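Local coordinates for putative phenazine biosynthesis PhzC/PhzF protein (Clostridium difficile, PDB 4DUN) that probably acts as an isomerase, as is generally assigned to the PhzF family of phenazine-biosynthesis-like proteins, at residues I148-S153 with P212-K217. Numbering follows the deposited sequence. Where two conformers were deposited one is given.
Sequences ILLLNS and PYWSEK
Leu-150, at the end of strand 147-150, meets Tyr-213 and Trp-214 of helix 207-218 with its two methyl groups divided between them. CD2 packs against the phenol oxygen, 3.4 Å from Tyr-213 OH. CD1 turns to the indole and lies equally far, 3.6 Å, from Trp-214 CZ2 and Trp-214 CH2, two neighbouring atoms of the six-membered ring. The same methyl is 3.9 Å from Tyr-213 OH, so it touches both the phenol oxygen and the indole. Neither ring is met squarely: CD1 approaches both at a slant, and the leucine side chain runs roughly perpendicular to that of Tyr-213.

The torsions explain this reach. Leu-150 and Tyr-213 each place CG anti to the backbone N (chi1 173° and 174°), and in both the CB points toward the other segment. Trp-214 starts off to one side, but with CG anti to its carbonyl carbon (chi1 -73°) the far end of the indole swings toward the strand. Within the helix, Tyr-213 CE2 stands 3.7 Å above the centre of the indole, while Lys-217 CG lies over the rim of one phenol face.

Outside partners fix the aromatic pair further: Trp-214 NE1 donates to Thr-179 OG1 and the indole stacks on Phe-187, while Tyr-213 meets the ring of Tyr-142. Strand 147-150 runs parallel to 176-181 and antiparallel to 140-143, so the contact packs helix 207-218 on strands of one lobe, consistent with the two-lobed, diaminopimelate-epimerase-like fold of the PhzF family, away from the predicted active-site residue Glu-47.

No hydrogen bond crosses between the segments, and their mutual burial is modest, 119 Å². The junction therefore rests on van der Waals packing by one leucine, and the indole N-H, already paired with Thr-179, makes no demand on segment 148-153.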
loop_
_atom_site.group_PDB
_atom_site.type_symbol
_atom_site.label_atom_id
_atom_site.label_comp_id
_atom_site.label_asym_id
_atom_site.label_seq_id
_atom_site.Cartn_x
_atom_site.Cartn_y
_atom_site.Cartn_z
ATOM N N ILE A 148 2.382 -21.945 -17.687
ATOM C CA ILE A 148 3.583 -21.357 -18.275
ATOM C C ILE A 148 3.366 -21.169 -19.767
ATOM O O ILE A 148 3.136 -22.149 -20.485
ATOM C CB ILE A 148 4.832 -22.218 -17.967
ATOM C CG1 ILE A 148 5.000 -22.387 -16.427
ATOM C CG2 ILE A 148 6.100 -21.600 -18.605
ATOM C CD1 ILE A 148 5.758 -23.585 -16.012
ATOM N N LEU A 149 3.476 -19.915 -20.222
ATOM C CA LEU A 149 3.302 -19.555 -21.632
ATOM C C LEU A 149 4.617 -19.127 -22.221
ATOM O O LEU A 149 5.190 -18.106 -21.816
ATOM C CB LEU A 149 2.247 -18.432 -21.806
ATOM C CG LEU A 149 0.872 -18.644 -21.103
ATOM C CD1 LEU A 149 -0.022 -17.411 -21.243
ATOM C CD2 LEU A 149 0.164 -19.901 -21.614
ATOM N N LEU A 150 5.128 -19.937 -23.147
ATOM C CA LEU A 150 6.374 -19.612 -23.823
ATOM C C LEU A 150 6.083 -18.640 -24.953
ATOM O O LEU A 150 5.374 -18.988 -25.902
ATOM C CB LEU A 150 7.099 -20.883 -24.331
ATOM C CG LEU A 150 8.345 -20.621 -25.198
ATOM C CD1 LEU A 150 9.524 -20.104 -24.351
ATOM C CD2 LEU A 150 8.735 -21.842 -25.990
ATOM N N LEU A 151 6.641 -17.422 -24.867
ATOM C CA LEU A 151 6.465 -16.431 -25.928
ATOM C C LEU A 151 7.686 -16.452 -26.851
ATOM O O LEU A 151 8.681 -17.085 -26.518
ATOM C CB LEU A 151 6.183 -15.034 -25.359
ATOM C CG LEU A 151 4.966 -14.900 -24.401
ATOM C CD1 LEU A 151 4.684 -13.424 -24.082
ATOM C CD2 LEU A 151 3.684 -15.539 -24.980
ATOM N N ASN A 152 7.593 -15.811 -28.026
ATOM C CA ASN A 152 8.634 -15.874 -29.051
ATOM C C ASN A 152 9.818 -14.918 -28.850
ATOM O O ASN A 152 10.811 -15.044 -29.569
ATOM C CB ASN A 152 8.010 -15.655 -30.426
ATOM C CG ASN A 152 7.242 -16.862 -30.905
ATOM O OD1 ASN A 152 7.801 -17.950 -31.090
ATOM N ND2 ASN A 152 5.942 -16.711 -31.107
ATOM N N SER A 153 9.737 -13.973 -27.906
ATOM C CA SER A 153 10.844 -13.027 -27.658
ATOM C C SER A 153 10.682 -12.302 -26.330
ATOM O O SER A 153 9.587 -12.241 -25.795
ATOM C CB SER A 153 10.905 -11.973 -28.768
ATOM O OG SER A 153 9.806 -11.073 -28.692
ATOM N N PRO A 212 14.615 -25.808 -14.576
ATOM C CA PRO A 212 14.809 -27.052 -15.354
ATOM C C PRO A 212 14.408 -26.868 -16.811
ATOM O O PRO A 212 15.077 -27.407 -17.694
ATOM C CB PRO A 212 13.901 -28.078 -14.651
ATOM C CG PRO A 212 12.912 -27.252 -13.865
ATOM C CD PRO A 212 13.687 -26.028 -13.447
ATOM N N TYR A 213 13.353 -26.102 -17.069
ATOM C CA TYR A 213 12.943 -25.891 -18.450
ATOM C C TYR A 213 13.969 -25.164 -19.322
ATOM O O TYR A 213 14.302 -25.637 -20.395
ATOM C CB TYR A 213 11.607 -25.150 -18.536
ATOM C CG TYR A 213 11.280 -24.804 -19.963
ATOM C CD1 TYR A 213 10.722 -25.743 -20.811
ATOM C CD2 TYR A 213 11.594 -23.565 -20.480
ATOM C CE1 TYR A 213 10.456 -25.439 -22.136
ATOM C CE2 TYR A 213 11.337 -23.253 -21.789
ATOM C CZ TYR A 213 10.766 -24.187 -22.621
ATOM O OH TYR A 213 10.521 -23.857 -23.936
ATOM N N TRP A 214 14.519 -24.055 -18.836
ATOM C CA TRP A 214 15.524 -23.322 -19.602
ATOM C C TRP A 214 16.889 -24.002 -19.543
ATOM O O TRP A 214 17.649 -23.906 -20.515
ATOM C CB TRP A 214 15.588 -21.857 -19.164
ATOM C CG TRP A 214 14.404 -21.063 -19.643
ATOM C CD1 TRP A 214 13.371 -20.584 -18.888
ATOM C CD2 TRP A 214 14.108 -20.704 -21.003
ATOM N NE1 TRP A 214 12.487 -19.890 -19.682
ATOM C CE2 TRP A 214 12.893 -19.982 -20.989
ATOM C CE3 TRP A 214 14.756 -20.922 -22.232
ATOM C CZ2 TRP A 214 12.312 -19.477 -22.154
ATOM C CZ3 TRP A 214 14.170 -20.429 -23.387
ATOM C CH2 TRP A 214 12.980 -19.688 -23.340
ATOM N N SER A 215 17.187 -24.731 -18.441
ATOM C CA SER A 215 18.431 -25.501 -18.356
ATOM C C SER A 215 18.531 -26.506 -19.519
ATOM O O SER A 215 19.596 -26.612 -20.123
ATOM C CB SER A 215 18.522 -26.255 -17.035
ATOM O OG SER A 215 19.686 -27.065 -17.019
ATOM N N GLU A 216 17.428 -27.214 -19.824
ATOM C CA GLU A 216 17.358 -28.198 -20.898
ATOM C C GLU A 216 17.453 -27.517 -22.279
ATOM O O GLU A 216 18.201 -27.982 -23.143
ATOM C CB GLU A 216 16.061 -29.029 -20.773
ATOM C CG GLU A 216 15.884 -30.127 -21.820
ATOM C CD GLU A 216 17.021 -31.121 -21.978
ATOM O OE1 GLU A 216 17.414 -31.382 -23.138
ATOM O OE2 GLU A 216 17.521 -31.636 -20.950
ATOM N N LYS A 217 16.706 -26.418 -22.474
ATOM C CA LYS A 217 16.670 -25.668 -23.735
ATOM C C LYS A 217 18.001 -25.001 -24.086
ATOM O O LYS A 217 18.376 -24.980 -25.258
ATOM C CB LYS A 217 15.563 -24.585 -23.688
ATOM C CG LYS A 217 14.136 -25.136 -23.788
ATOM C CD LYS A 217 13.773 -25.591 -25.221
ATOM C CE LYS A 217 12.559 -26.493 -25.255
ATOM N NZ LYS A 217 12.232 -26.932 -26.639
#